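Local structure of PAN2-PAN3 deadenylation complex catalytic subunit pan2 (Neurospora crassa, 4CZW) at residues A[57-62]-A[362-367]; A[36-41]-A[358-363]; A[11-16]-A[374-379]; A[47-52]-A[131-136]. The protein shortens mRNA poly(A) tails exonucleolytically, releasing 5'-AMP, as catalytic subunit of the PAN2-PAN3 deadenylase, combining in this fragment a pseudo-ubiquitin-hydrolase scaffold with the exonuclease domain. All blocks are in the same frame, centred on the assembly; numbering follows the deposited sequence.

Interaction 1 of 4, residues A[57-62]-A[362-367]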
loop_
_atom_site.group_PDB
_atom_site.type_symbol
_atom_site.label_atom_id
_atom_site.label_comp_id
_atom_site.label_asym_id
_atom_site.label_seq_id
_atom_site.Cartn_x
_atom_site.Cartn_y
_atom_site.Cartn_z
HETATM N N MSE A 57 -1.247 -6.544 -5.100
HETATM C CA MSE A 57 -2.521 -5.842 -4.992
HETATM C C MSE A 57 -2.493 -4.501 -5.719
HETATM O O MSE A 57 -3.492 -4.084 -6.305
HETATM C CB MSE A 57 -2.892 -5.625 -3.524
HETATM C CG MSE A 57 -3.208 -6.898 -2.759
HETATM SE SE MSE A 57 -3.704 -6.535 -0.909
HETATM C CE MSE A 57 -5.293 -5.454 -1.234
ATOM N N HIS A 58 -1.346 -3.829 -5.677
ATOM C CA HIS A 58 -1.203 -2.505 -6.278
ATOM C C HIS A 58 -1.370 -2.535 -7.793
ATOM O O HIS A 58 -1.949 -1.620 -8.379
ATOM C CB HIS A 58 0.158 -1.900 -5.926
ATOM C CG HIS A 58 0.458 -0.629 -6.659
ATOM N ND1 HIS A 58 1.366 -0.563 -7.693
ATOM C CD2 HIS A 58 -0.042 0.622 -6.517
ATOM C CE1 HIS A 58 1.419 0.676 -8.151
ATOM N NE2 HIS A 58 0.574 1.414 -7.454
ATOM N N TYR A 59 -0.857 -3.586 -8.423
ATOM C CA TYR A 59 -0.954 -3.717 -9.871
ATOM C C TYR A 59 -2.200 -4.500 -10.265
ATOM O O TYR A 59 -2.306 -5.003 -11.384
ATOM C CB TYR A 59 0.306 -4.375 -10.433
ATOM C CG TYR A 59 1.533 -3.502 -10.298
ATOM C CD1 TYR A 59 1.798 -2.500 -11.223
ATOM C CD2 TYR A 59 2.417 -3.668 -9.241
ATOM C CE1 TYR A 59 2.914 -1.692 -11.101
ATOM C CE2 TYR A 59 3.536 -2.866 -9.112
ATOM C CZ TYR A 59 3.779 -1.880 -10.045
ATOM O OH TYR A 59 4.891 -1.079 -9.921
ATOM N N THR A 60 -3.135 -4.599 -9.327
ATOM C CA THR A 60 -4.467 -5.114 -9.606
ATOM C C THR A 60 -5.420 -3.927 -9.687
ATOM O O THR A 60 -5.879 -3.431 -8.658
ATOM C CB THR A 60 -4.945 -6.104 -8.527
ATOM O OG1 THR A 60 -3.951 -7.119 -8.331
ATOM C CG2 THR A 60 -6.257 -6.755 -8.940
ATOM N N PRO A 61 -5.708 -3.465 -10.916
ATOM C CA PRO A 61 -6.466 -2.242 -11.217
ATOM C C PRO A 61 -7.719 -2.048 -10.365
ATOM O O PRO A 61 -7.973 -0.938 -9.899
ATOM C CB PRO A 61 -6.842 -2.428 -12.688
ATOM C CG PRO A 61 -5.721 -3.228 -13.244
ATOM C CD PRO A 61 -5.313 -4.174 -12.146
ATOM N N LEU A 62 -8.486 -3.116 -10.163
ATOM C CA LEU A 62 -9.708 -3.032 -9.374
ATOM C C LEU A 62 -9.413 -2.785 -7.899
ATOM O O LEU A 62 -10.188 -2.125 -7.208
ATOM C CB LEU A 62 -10.537 -4.305 -9.534
ATOM C CG LEU A 62 -11.207 -4.487 -10.895
ATOM C CD1 LEU A 62 -11.978 -5.794 -10.943
ATOM C CD2 LEU A 62 -12.119 -3.308 -11.197
ATOM N N HIS A 362 7.687 -8.446 -13.845
ATOM C CA HIS A 362 8.791 -7.931 -13.043
ATOM C C HIS A 362 8.930 -8.681 -11.723
ATOM O O HIS A 362 7.939 -9.116 -11.135
ATOM C CB HIS A 362 8.606 -6.438 -12.766
ATOM C CG HIS A 362 8.859 -5.566 -13.955
ATOM N ND1 HIS A 362 7.965 -5.449 -14.998
ATOM C CD2 HIS A 362 9.907 -4.767 -14.266
ATOM C CE1 HIS A 362 8.452 -4.615 -15.900
ATOM N NE2 HIS A 362 9.629 -4.187 -15.480
ATOM N N LEU A 363 10.167 -8.826 -11.262
ATOM C CA LEU A 363 10.442 -9.444 -9.973
ATOM C C LEU A 363 10.594 -8.383 -8.889
ATOM O O LEU A 363 11.508 -7.561 -8.939
ATOM C CB LEU A 363 11.702 -10.308 -10.047
ATOM C CG LEU A 363 12.269 -10.799 -8.713
ATOM C CD1 LEU A 363 11.263 -11.672 -7.979
ATOM C CD2 LEU A 363 13.578 -11.545 -8.927
ATOM N N PHE A 364 9.693 -8.404 -7.913
ATOM C CA PHE A 364 9.751 -7.457 -6.807
ATOM C C PHE A 364 10.307 -8.111 -5.547
ATOM O O PHE A 364 9.555 -8.487 -4.647
ATOM C CB PHE A 364 8.366 -6.867 -6.527
ATOM C CG PHE A 364 7.874 -5.938 -7.601
ATOM C CD1 PHE A 364 8.185 -4.588 -7.559
ATOM C CD2 PHE A 364 7.101 -6.411 -8.647
ATOM C CE1 PHE A 364 7.735 -3.728 -8.544
ATOM C CE2 PHE A 364 6.648 -5.556 -9.634
ATOM C CZ PHE A 364 6.965 -4.213 -9.582
ATOM N N ASN A 365 11.627 -8.252 -5.496
ATOM C CA ASN A 365 12.299 -8.755 -4.305
ATOM C C ASN A 365 12.612 -7.602 -3.362
ATOM O O ASN A 365 13.736 -7.096 -3.339
ATOM C CB ASN A 365 13.577 -9.508 -4.683
ATOM C CG ASN A 365 14.259 -10.144 -3.485
ATOM O OD1 ASN A 365 13.702 -10.188 -2.387
ATOM N ND2 ASN A 365 15.468 -10.650 -3.695
ATOM N N ASP A 366 11.605 -7.197 -2.592
ATOM C CA ASP A 366 11.688 -6.018 -1.734
ATOM C C ASP A 366 12.073 -4.784 -2.549
ATOM O O ASP A 366 11.371 -4.420 -3.492
ATOM C CB ASP A 366 12.677 -6.247 -0.587
ATOM C CG ASP A 366 12.142 -7.211 0.456
ATOM O OD1 ASP A 366 10.958 -7.083 0.833
ATOM O OD2 ASP A 366 12.901 -8.099 0.897
ATOM N N PHE A 367 13.183 -4.145 -2.195
ATOM C CA PHE A 367 13.608 -2.943 -2.909
ATOM C C PHE A 367 14.475 -3.286 -4.118
ATOM O O PHE A 367 14.983 -2.396 -4.800
ATOM C CB PHE A 367 14.349 -1.983 -1.971
ATOM C CG PHE A 367 15.513 -2.602 -1.249
ATOM C CD1 PHE A 367 16.781 -2.590 -1.808
ATOM C CD2 PHE A 367 15.344 -3.177 0.000
ATOM C CE1 PHE A 367 17.854 -3.151 -1.143
ATOM C CE2 PHE A 367 16.414 -3.740 0.671
ATOM C CZ PHE A 367 17.670 -3.725 0.100
#

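Interaction 2 of 4, residues A[36-41]-A[358-363]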
loop_
_atom_site.group_PDB
_atom_site.type_symbol
_atom_site.label_atom_id
_atom_site.label_comp_id
_atom_site.label_asym_id
_atom_site.label_seq_id
_atom_site.Cartn_x
_atom_site.Cartn_y
_atom_site.Cartn_z
ATOM N N THR A 36 14.426 0.387 -12.720
ATOM C CA THR A 36 13.129 0.403 -13.388
ATOM C C THR A 36 12.248 1.530 -12.850
ATOM O O THR A 36 12.476 2.022 -11.746
ATOM C CB THR A 36 12.398 -0.946 -13.210
ATOM O OG1 THR A 36 11.853 -1.029 -11.888
ATOM C CG2 THR A 36 13.353 -2.106 -13.439
ATOM N N PRO A 37 11.236 1.948 -13.632
ATOM C CA PRO A 37 10.285 2.957 -13.149
ATOM C C PRO A 37 9.287 2.405 -12.129
ATOM O O PRO A 37 8.356 3.111 -11.740
ATOM C CB PRO A 37 9.562 3.395 -14.427
ATOM C CG PRO A 37 9.673 2.220 -15.337
ATOM C CD PRO A 37 11.031 1.642 -15.059
ATOM N N TYR A 38 9.483 1.160 -11.708
ATOM C CA TYR A 38 8.602 0.531 -10.730
ATOM C C TYR A 38 9.331 0.325 -9.408
ATOM O O TYR A 38 10.146 -0.589 -9.278
ATOM C CB TYR A 38 8.074 -0.800 -11.265
ATOM C CG TYR A 38 7.496 -0.701 -12.659
ATOM C CD1 TYR A 38 6.224 -0.186 -12.868
ATOM C CD2 TYR A 38 8.226 -1.117 -13.764
ATOM C CE1 TYR A 38 5.692 -0.092 -14.140
ATOM C CE2 TYR A 38 7.703 -1.027 -15.040
ATOM C CZ TYR A 38 6.436 -0.513 -15.222
ATOM O OH TYR A 38 5.911 -0.421 -16.491
ATOM N N PRO A 39 9.035 1.180 -8.419
ATOM C CA PRO A 39 9.714 1.162 -7.119
ATOM C C PRO A 39 9.408 -0.089 -6.305
ATOM O O PRO A 39 8.328 -0.665 -6.436
ATOM C CB PRO A 39 9.165 2.409 -6.422
ATOM C CG PRO A 39 7.832 2.627 -7.047
ATOM C CD PRO A 39 7.994 2.221 -8.482
ATOM N N GLY A 40 10.360 -0.500 -5.475
ATOM C CA GLY A 40 10.163 -1.625 -4.580
ATOM C C GLY A 40 9.907 -1.146 -3.165
ATOM O O GLY A 40 9.853 0.058 -2.914
ATOM N N LEU A 41 9.751 -2.085 -2.238
ATOM C CA LEU A 41 9.481 -1.740 -0.846
ATOM C C LEU A 41 10.610 -2.199 0.072
ATOM O O LEU A 41 11.108 -3.316 -0.051
ATOM C CB LEU A 41 8.152 -2.348 -0.395
ATOM C CG LEU A 41 6.900 -1.796 -1.080
ATOM C CD1 LEU A 41 5.670 -2.601 -0.694
ATOM C CD2 LEU A 41 6.705 -0.326 -0.735
ATOM N N GLN A 358 2.441 -7.186 -24.220
ATOM C CA GLN A 358 1.577 -7.588 -23.117
ATOM C C GLN A 358 2.379 -8.194 -21.969
ATOM O O GLN A 358 2.003 -8.068 -20.804
ATOM C CB GLN A 358 0.519 -8.584 -23.599
ATOM C CG GLN A 358 -0.474 -8.004 -24.592
ATOM C CD GLN A 358 -1.494 -9.026 -25.059
ATOM O OE1 GLN A 358 -1.280 -10.232 -24.939
ATOM N NE2 GLN A 358 -2.612 -8.546 -25.591
ATOM N N ASP A 359 3.484 -8.850 -22.307
ATOM C CA ASP A 359 4.332 -9.483 -21.304
ATOM C C ASP A 359 5.291 -8.481 -20.671
ATOM O O ASP A 359 6.346 -8.177 -21.226
ATOM C CB ASP A 359 5.115 -10.644 -21.920
ATOM C CG ASP A 359 4.214 -11.776 -22.373
ATOM O OD1 ASP A 359 3.164 -11.994 -21.733
ATOM O OD2 ASP A 359 4.556 -12.447 -23.371
ATOM N N ARG A 360 4.911 -7.971 -19.503
ATOM C CA ARG A 360 5.734 -7.012 -18.777
ATOM C C ARG A 360 5.936 -7.464 -17.334
ATOM O O ARG A 360 5.676 -6.712 -16.395
ATOM C CB ARG A 360 5.096 -5.622 -18.814
ATOM C CG ARG A 360 4.845 -5.093 -20.217
ATOM C CD ARG A 360 4.266 -3.688 -20.183
ATOM N NE ARG A 360 5.120 -2.771 -19.434
ATOM C CZ ARG A 360 6.166 -2.135 -19.949
ATOM N NH1 ARG A 360 6.493 -2.315 -21.222
ATOM N NH2 ARG A 360 6.886 -1.319 -19.192
ATOM N N TRP A 361 6.404 -8.696 -17.167
ATOM C CA TRP A 361 6.592 -9.274 -15.840
ATOM C C TRP A 361 7.826 -8.714 -15.140
ATOM O O TRP A 361 8.877 -8.533 -15.756
ATOM C CB TRP A 361 6.693 -10.798 -15.939
ATOM C CG TRP A 361 5.440 -11.442 -16.446
ATOM C CD1 TRP A 361 5.101 -11.665 -17.749
ATOM C CD2 TRP A 361 4.354 -11.945 -15.657
ATOM N NE1 TRP A 361 3.873 -12.277 -17.821
ATOM C CE2 TRP A 361 3.393 -12.459 -16.552
ATOM C CE3 TRP A 361 4.101 -12.010 -14.284
ATOM C CZ2 TRP A 361 2.199 -13.031 -16.114
ATOM C CZ3 TRP A 361 2.916 -12.578 -13.853
ATOM C CH2 TRP A 361 1.980 -13.081 -14.766
ATOM N N HIS A 362 7.687 -8.446 -13.845
ATOM C CA HIS A 362 8.791 -7.931 -13.043
ATOM C C HIS A 362 8.930 -8.681 -11.723
ATOM O O HIS A 362 7.939 -9.116 -11.135
ATOM C CB HIS A 362 8.606 -6.438 -12.766
ATOM C CG HIS A 362 8.859 -5.566 -13.955
ATOM N ND1 HIS A 362 7.965 -5.449 -14.998
ATOM C CD2 HIS A 362 9.907 -4.767 -14.266
ATOM C CE1 HIS A 362 8.452 -4.615 -15.900
ATOM N NE2 HIS A 362 9.629 -4.187 -15.480
ATOM N N LEU A 363 10.167 -8.826 -11.262
ATOM C CA LEU A 363 10.442 -9.444 -9.973
ATOM C C LEU A 363 10.594 -8.383 -8.889
ATOM O O LEU A 363 11.508 -7.561 -8.939
ATOM C CB LEU A 363 11.702 -10.308 -10.047
ATOM C CG LEU A 363 12.269 -10.799 -8.713
ATOM C CD1 LEU A 363 11.263 -11.672 -7.979
ATOM C CD2 LEU A 363 13.578 -11.545 -8.927
#

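Interaction 3 of 4, residues A[11-16]-A[374-379]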
loop_
_atom_site.group_PDB
_atom_site.type_symbol
_atom_site.label_atom_id
_atom_site.label_comp_id
_atom_site.label_asym_id
_atom_site.label_seq_id
_atom_site.Cartn_x
_atom_site.Cartn_y
_atom_site.Cartn_z
ATOM N N PRO A 11 21.156 -14.797 -6.387
ATOM C CA PRO A 11 21.209 -13.533 -5.641
ATOM C C PRO A 11 20.042 -12.596 -5.959
ATOM O O PRO A 11 19.683 -11.767 -5.123
ATOM C CB PRO A 11 22.542 -12.914 -6.086
ATOM C CG PRO A 11 22.953 -13.679 -7.310
ATOM C CD PRO A 11 22.412 -15.053 -7.109
ATOM N N GLU A 12 19.456 -12.737 -7.144
ATOM C CA GLU A 12 18.307 -11.928 -7.533
ATOM C C GLU A 12 17.069 -12.274 -6.705
ATOM O O GLU A 12 16.144 -11.470 -6.592
ATOM C CB GLU A 12 18.001 -12.108 -9.024
ATOM C CG GLU A 12 19.078 -11.582 -9.969
ATOM C CD GLU A 12 20.210 -12.570 -10.197
ATOM O OE1 GLU A 12 20.347 -13.525 -9.403
ATOM O OE2 GLU A 12 20.964 -12.391 -11.177
ATOM N N TYR A 13 17.059 -13.473 -6.131
ATOM C CA TYR A 13 15.919 -13.941 -5.346
ATOM C C TYR A 13 16.205 -13.976 -3.849
ATOM O O TYR A 13 15.305 -14.233 -3.052
ATOM C CB TYR A 13 15.488 -15.335 -5.809
ATOM C CG TYR A 13 14.542 -15.339 -6.988
ATOM C CD1 TYR A 13 13.178 -15.146 -6.809
ATOM C CD2 TYR A 13 15.009 -15.549 -8.278
ATOM C CE1 TYR A 13 12.307 -15.154 -7.881
ATOM C CE2 TYR A 13 14.147 -15.559 -9.358
ATOM C CZ TYR A 13 12.797 -15.361 -9.154
ATOM O OH TYR A 13 11.935 -15.370 -10.226
ATOM N N ARG A 14 17.454 -13.726 -3.466
ATOM C CA ARG A 14 17.843 -13.802 -2.061
ATOM C C ARG A 14 17.438 -12.556 -1.283
ATOM O O ARG A 14 17.050 -11.541 -1.866
ATOM C CB ARG A 14 19.351 -14.025 -1.936
ATOM C CG ARG A 14 19.827 -15.337 -2.531
ATOM C CD ARG A 14 21.342 -15.418 -2.557
ATOM N NE ARG A 14 21.809 -16.558 -3.341
ATOM C CZ ARG A 14 23.059 -16.713 -3.762
ATOM N NH1 ARG A 14 23.973 -15.795 -3.479
ATOM N NH2 ARG A 14 23.396 -17.781 -4.471
ATOM N N ILE A 15 17.530 -12.648 0.040
ATOM C CA ILE A 15 17.179 -11.542 0.922
ATOM C C ILE A 15 18.132 -10.359 0.753
ATOM O O ILE A 15 19.351 -10.514 0.820
ATOM C CB ILE A 15 17.183 -11.972 2.403
ATOM C CG1 ILE A 15 16.123 -13.049 2.656
ATOM C CG2 ILE A 15 16.954 -10.765 3.296
ATOM C CD1 ILE A 15 15.933 -13.397 4.117
ATOM N N CYS A 16 17.565 -9.177 0.534
ATOM C CA CYS A 16 18.361 -7.969 0.361
ATOM C C CYS A 16 18.501 -7.216 1.680
ATOM O O CYS A 16 17.510 -6.803 2.281
ATOM C CB CYS A 16 17.735 -7.069 -0.704
ATOM S SG CYS A 16 17.541 -7.866 -2.312
ATOM N N LYS A 374 8.110 -14.013 -19.225
ATOM C CA LYS A 374 6.888 -14.680 -18.794
ATOM C C LYS A 374 7.203 -16.075 -18.269
ATOM O O LYS A 374 6.607 -16.532 -17.293
ATOM C CB LYS A 374 5.879 -14.769 -19.940
ATOM C CG LYS A 374 4.529 -15.330 -19.518
ATOM C CD LYS A 374 3.856 -16.095 -20.648
ATOM C CE LYS A 374 3.600 -15.206 -21.851
ATOM N NZ LYS A 374 2.889 -15.940 -22.933
ATOM N N VAL A 375 8.145 -16.742 -18.929
ATOM C CA VAL A 375 8.566 -18.084 -18.543
ATOM C C VAL A 375 9.094 -18.110 -17.114
ATOM O O VAL A 375 8.650 -18.914 -16.296
ATOM C CB VAL A 375 9.652 -18.625 -19.494
ATOM C CG1 VAL A 375 10.233 -19.924 -18.959
ATOM C CG2 VAL A 375 9.083 -18.822 -20.891
ATOM N N GLU A 376 10.036 -17.219 -16.823
ATOM C CA GLU A 376 10.626 -17.109 -15.493
ATOM C C GLU A 376 9.574 -16.805 -14.431
ATOM O O GLU A 376 9.617 -17.347 -13.326
ATOM C CB GLU A 376 11.712 -16.030 -15.485
ATOM C CG GLU A 376 12.225 -15.653 -14.103
ATOM C CD GLU A 376 13.000 -16.771 -13.431
ATOM O OE1 GLU A 376 13.442 -17.704 -14.135
ATOM O OE2 GLU A 376 13.168 -16.716 -12.196
ATOM N N ALA A 377 8.626 -15.938 -14.776
ATOM C CA ALA A 377 7.557 -15.564 -13.857
ATOM C C ALA A 377 6.597 -16.723 -13.618
ATOM O O ALA A 377 5.947 -16.797 -12.574
ATOM C CB ALA A 377 6.804 -14.357 -14.392
ATOM N N LEU A 378 6.511 -17.626 -14.589
ATOM C CA LEU A 378 5.612 -18.771 -14.492
ATOM C C LEU A 378 6.386 -20.072 -14.297
ATOM O O LEU A 378 5.849 -21.159 -14.506
ATOM C CB LEU A 378 4.729 -18.860 -15.738
ATOM C CG LEU A 378 3.842 -17.643 -16.008
ATOM C CD1 LEU A 378 2.996 -17.852 -17.255
ATOM C CD2 LEU A 378 2.966 -17.339 -14.803
ATOM N N THR A 379 7.648 -19.951 -13.901
ATOM C CA THR A 379 8.471 -21.118 -13.598
ATOM C C THR A 379 8.659 -21.249 -12.092
ATOM O O THR A 379 9.002 -20.280 -11.415
ATOM C CB THR A 379 9.851 -21.038 -14.278
ATOM O OG1 THR A 379 9.683 -20.874 -15.692
ATOM C CG2 THR A 379 10.653 -22.304 -14.012
#

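Interaction 4 of 4, residues A[47-52]-A[131-136]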
loop_
_atom_site.group_PDB
_atom_site.type_symbol
_atom_site.label_atom_id
_atom_site.label_comp_id
_atom_site.label_asym_id
_atom_site.label_seq_id
_atom_site.Cartn_x
_atom_site.Cartn_y
_atom_site.Cartn_z
ATOM N N ASN A 47 6.777 -6.742 10.182
ATOM C CA ASN A 47 5.751 -7.244 9.269
ATOM C C ASN A 47 5.993 -6.814 7.823
ATOM O O ASN A 47 5.048 -6.547 7.081
ATOM C CB ASN A 47 4.358 -6.789 9.718
ATOM C CG ASN A 47 4.041 -7.200 11.143
ATOM O OD1 ASN A 47 4.340 -8.319 11.560
ATOM N ND2 ASN A 47 3.434 -6.293 11.899
ATOM N N SER A 48 7.261 -6.759 7.424
ATOM C CA SER A 48 7.619 -6.367 6.064
ATOM C C SER A 48 7.395 -7.507 5.075
ATOM O O SER A 48 7.680 -7.372 3.884
ATOM C CB SER A 48 9.075 -5.901 6.001
ATOM O OG SER A 48 9.958 -6.923 6.431
ATOM N N TYR A 49 6.882 -8.628 5.572
ATOM C CA TYR A 49 6.511 -9.750 4.718
ATOM C C TYR A 49 5.377 -9.340 3.786
ATOM O O TYR A 49 5.150 -9.961 2.749
ATOM C CB TYR A 49 6.094 -10.961 5.559
ATOM C CG TYR A 49 4.765 -10.791 6.273
ATOM C CD1 TYR A 49 4.703 -10.246 7.548
ATOM C CD2 TYR A 49 3.575 -11.184 5.670
ATOM C CE1 TYR A 49 3.492 -10.089 8.201
ATOM C CE2 TYR A 49 2.362 -11.028 6.313
ATOM C CZ TYR A 49 2.326 -10.484 7.577
ATOM O OH TYR A 49 1.118 -10.332 8.218
ATOM N N ALA A 50 4.670 -8.285 4.178
ATOM C CA ALA A 50 3.507 -7.794 3.450
ATOM C C ALA A 50 3.865 -7.179 2.101
ATOM O O ALA A 50 2.994 -6.999 1.251
ATOM C CB ALA A 50 2.764 -6.776 4.298
ATOM N N ASN A 51 5.144 -6.859 1.916
ATOM C CA ASN A 51 5.614 -6.169 0.717
ATOM C C ASN A 51 5.183 -6.834 -0.585
ATOM O O ASN A 51 4.669 -6.170 -1.484
ATOM C CB ASN A 51 7.139 -6.047 0.741
ATOM C CG ASN A 51 7.629 -5.041 1.764
ATOM O OD1 ASN A 51 6.882 -4.160 2.192
ATOM N ND2 ASN A 51 8.892 -5.161 2.154
ATOM N N SER A 52 5.390 -8.144 -0.678
ATOM C CA SER A 52 5.036 -8.892 -1.879
ATOM C C SER A 52 3.540 -8.816 -2.160
ATOM O O SER A 52 3.122 -8.677 -3.309
ATOM C CB SER A 52 5.467 -10.352 -1.748
ATOM O OG SER A 52 6.848 -10.449 -1.455
ATOM N N SER A 131 5.089 -17.339 4.517
ATOM C CA SER A 131 4.051 -17.861 3.636
ATOM C C SER A 131 2.714 -17.970 4.363
ATOM O O SER A 131 1.665 -17.660 3.801
ATOM C CB SER A 131 4.461 -19.224 3.078
ATOM O OG SER A 131 4.670 -20.157 4.124
ATOM N N THR A 132 2.758 -18.409 5.616
ATOM C CA THR A 132 1.553 -18.511 6.432
ATOM C C THR A 132 1.051 -17.122 6.816
ATOM O O THR A 132 -0.154 -16.863 6.820
ATOM C CB THR A 132 1.801 -19.337 7.708
ATOM O OG1 THR A 132 2.298 -20.632 7.353
ATOM C CG2 THR A 132 0.514 -19.494 8.502
ATOM N N LEU A 133 1.987 -16.233 7.134
ATOM C CA LEU A 133 1.658 -14.867 7.523
ATOM C C LEU A 133 0.960 -14.105 6.400
ATOM O O LEU A 133 0.001 -13.373 6.643
ATOM C CB LEU A 133 2.922 -14.116 7.953
ATOM C CG LEU A 133 3.536 -14.501 9.299
ATOM C CD1 LEU A 133 4.884 -13.821 9.488
ATOM C CD2 LEU A 133 2.591 -14.142 10.434
ATOM N N VAL A 134 1.440 -14.283 5.173
ATOM C CA VAL A 134 0.884 -13.568 4.029
ATOM C C VAL A 134 -0.445 -14.190 3.591
ATOM O O VAL A 134 -1.276 -13.524 2.975
ATOM C CB VAL A 134 1.876 -13.539 2.841
ATOM C CG1 VAL A 134 1.994 -14.907 2.190
ATOM C CG2 VAL A 134 1.459 -12.492 1.818
ATOM N N LYS A 135 -0.642 -15.464 3.921
ATOM C CA LYS A 135 -1.921 -16.124 3.682
ATOM C C LYS A 135 -2.991 -15.514 4.570
ATOM O O LYS A 135 -4.070 -15.144 4.104
ATOM C CB LYS A 135 -1.823 -17.626 3.945
ATOM C CG LYS A 135 -1.222 -18.423 2.808
ATOM C CD LYS A 135 -1.049 -19.879 3.198
ATOM C CE LYS A 135 -0.386 -20.669 2.086
ATOM N NZ LYS A 135 -0.123 -22.071 2.502
ATOM N N ASN A 136 -2.677 -15.417 5.856
ATOM C CA ASN A 136 -3.581 -14.833 6.833
ATOM C C ASN A 136 -3.857 -13.367 6.532
ATOM O O ASN A 136 -4.993 -12.907 6.645
ATOM C CB ASN A 136 -3.010 -14.982 8.244
ATOM C CG ASN A 136 -2.904 -16.430 8.680
ATOM O OD1 ASN A 136 -3.677 -17.280 8.239
ATOM N ND2 ASN A 136 -1.945 -16.719 9.553
#

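Interaction 1 of 4, residues A[57-62]-A[362-367]
Tyr59 and Phe364 meet through the outer ends of their rings, a compact example of two elements joined by one aromatic pair. CE2 of Tyr59 lies 3.7 Å from CZ of Phe364, and the tyrosine OH is 3.8 Å from that same CZ. The ring centroids are 5.5 Å apart with planes inclined at 33°, an oblique meeting that is neither a stack nor edge-to-face. Both residues place CG anti to their own carbonyl carbon (chi1 -68° in Tyr59, -70° in Phe364), and each ring thereby reaches across a backbone gap in which the closest alpha carbons, those of Tyr59 and His362, remain 11.1 Å apart. The tyrosine ring is also covered from its own segment, with ND1 of His58 3.4 Å above the centre of one face. A serine in place of Tyr59 would probably leave the end of Phe364 without its aromatic partner and open a gap toward Val346 and Val348. Tyr59 is the first residue beyond helix 51-58, whereas Phe364 belongs to strand 361-365 and pairs through its backbone with Ala344. The contact thus fastens the end of the central helix to the palm sheet of a fold typical of ubiquitin-specific proteases, retained in this pseudo-UCH domain.

Interaction 2 of 4, residues A[36-41]-A[358-363]
Arg360 and His362 both reach Tyr38, one at its hydroxyl and the other taking the edge of its ring on an imidazole face. Along the second segment Arg360 comes first: its chain bends at chi3 (56°), bringing NH2 to within 3.0 Å of Tyr38 OH in a nearly straight hydrogen bond (164° at the hydrogen). The hydroxyl lies close to the guanidinium plane, while that plane and the phenol ring are 60° apart. Glu352 closes the polar group by accepting a salt bridge from Arg360 NE and sharing a hydrogen bond with Tyr38 OH, so the carboxylate would offset the arginine's charge. Trp361 packs instead on helix 374-377. His362 then completes the edge-to-face pair, with centroids 4.8 Å apart. ND1, which donates to Arg360 O at 3.0 Å, helps set its rotation; NE2 is left 3.7 Å from Tyr38 CE2. Thr36 CG2 adds a looser touch at the edge of the imidazole. On the first segment, Tyr38 N donates to Thr36 OG1 at 3.2 Å, and Asn34 OD1 is also hydrogen-bonded to that hydroxyl. The resulting ST turn holds Tyr38 against strand 361-365, packing the loop before strand 40-41 on the sheet of the USP-like pseudo-UCH domain.

Interaction 3 of 4, residues A[11-16]-A[374-379]
Tyr13 points its hydroxyl at Glu376, and this single bond carries the contact. OH donates to OE2 at 2.7 Å, using the anti lone pair of that oxygen; the carboxylate lies at the edge of the phenol ring, with the two planes 51° apart. Glu376 gets there by setting CG anti to its backbone nitrogen (chi1 170°) and then bending at chi2 (68°). Within this buried part OE2 is gripped twice, for Ser4 OG also bonds to it, and Lys385 NZ is hydrogen-bonded to Tyr13 OH, where its charge would be expected to polarise the hydroxyl. The ring of Trp384 meets that of Tyr13 edge-to-face. In the USP-like fold this is where the N-terminal arm lies along the palm sheet, Tyr13 packing on Leu363 and Val343 of neighbouring antiparallel strands. The surroundings are looser: only 82 Å² is buried between the segments, and Pro11, Arg14 and Ile15 on one side and Val375 on the other face solvent. Arg14 is nevertheless tied back within the arm through its NE, which bonds to Ala9 O.

Interaction 4 of 4, residues A[47-52]-A[131-136]
Leu133 lays its CB over one face of the Tyr49 ring, 3.7 Å from the centroid and 17° off the normal, a CH-pi contact displaced toward the CE2 side of the rim. Tyr49 CE2 also comes 3.3 Å from Leu133 O, a van der Waals touch against the helix backbone, and Tyr49 CD2 is 4.1 Å from Val134 CB. The ring takes this direction because CG sits between the backbone N and the carbonyl carbon (chi1 71°). One step outward, the phenol is fixed at its far end by a hydrogen bond from OH to Val120 O, and Asn47 OD1, itself bonded to Glu122 N, lies in the ring plane at its edge. A valine replacing Tyr49 would probably strip Leu133 of its aromatic cover and leave Val120 O without this hydroxyl partner. Farther out, Val134 rests on Val329, Leu342 and Val388 of the palm sheet, and Asn136 ND2 bonds to Gly119 O, tying helix 130-149 to the same loop that receives the phenol. By sequence and position, 47-52, leading into helix 51-58, appears to correspond to the cysteine box of ubiquitin-specific proteases; Ser48 probably stands where active relatives carry the catalytic cysteine, consistent with a USP-like scaffold without protease activity.

In the fold
All four contacts lie in the pseudo-UCH domain, away from both zinc sites and the predicted catalytic metal site of the exonuclease domain. Interactions 1 and 2, centres about 7 Å apart, share strand 361-365. Asp366 O, 3.1 Å from Leu41 N, ties interaction 1 to interaction 2, while Asp366 OD1, 3.1 Å from Asn51 ND2, ties it to interaction 4; both are probable hydrogen bonds. Asn365 ND2, 3.1 Å from Glu12 O, links interactions 1 and 3. Asn365 OD1 bonds to His341, resembling the histidine-asparagine part of a USP triad, although with Ser48 of interaction 4 probably at the cysteine position the domain is predicted to be inactive as a protease. Interactions 3 and 4 do not touch, nearest atoms about 9 Å apart.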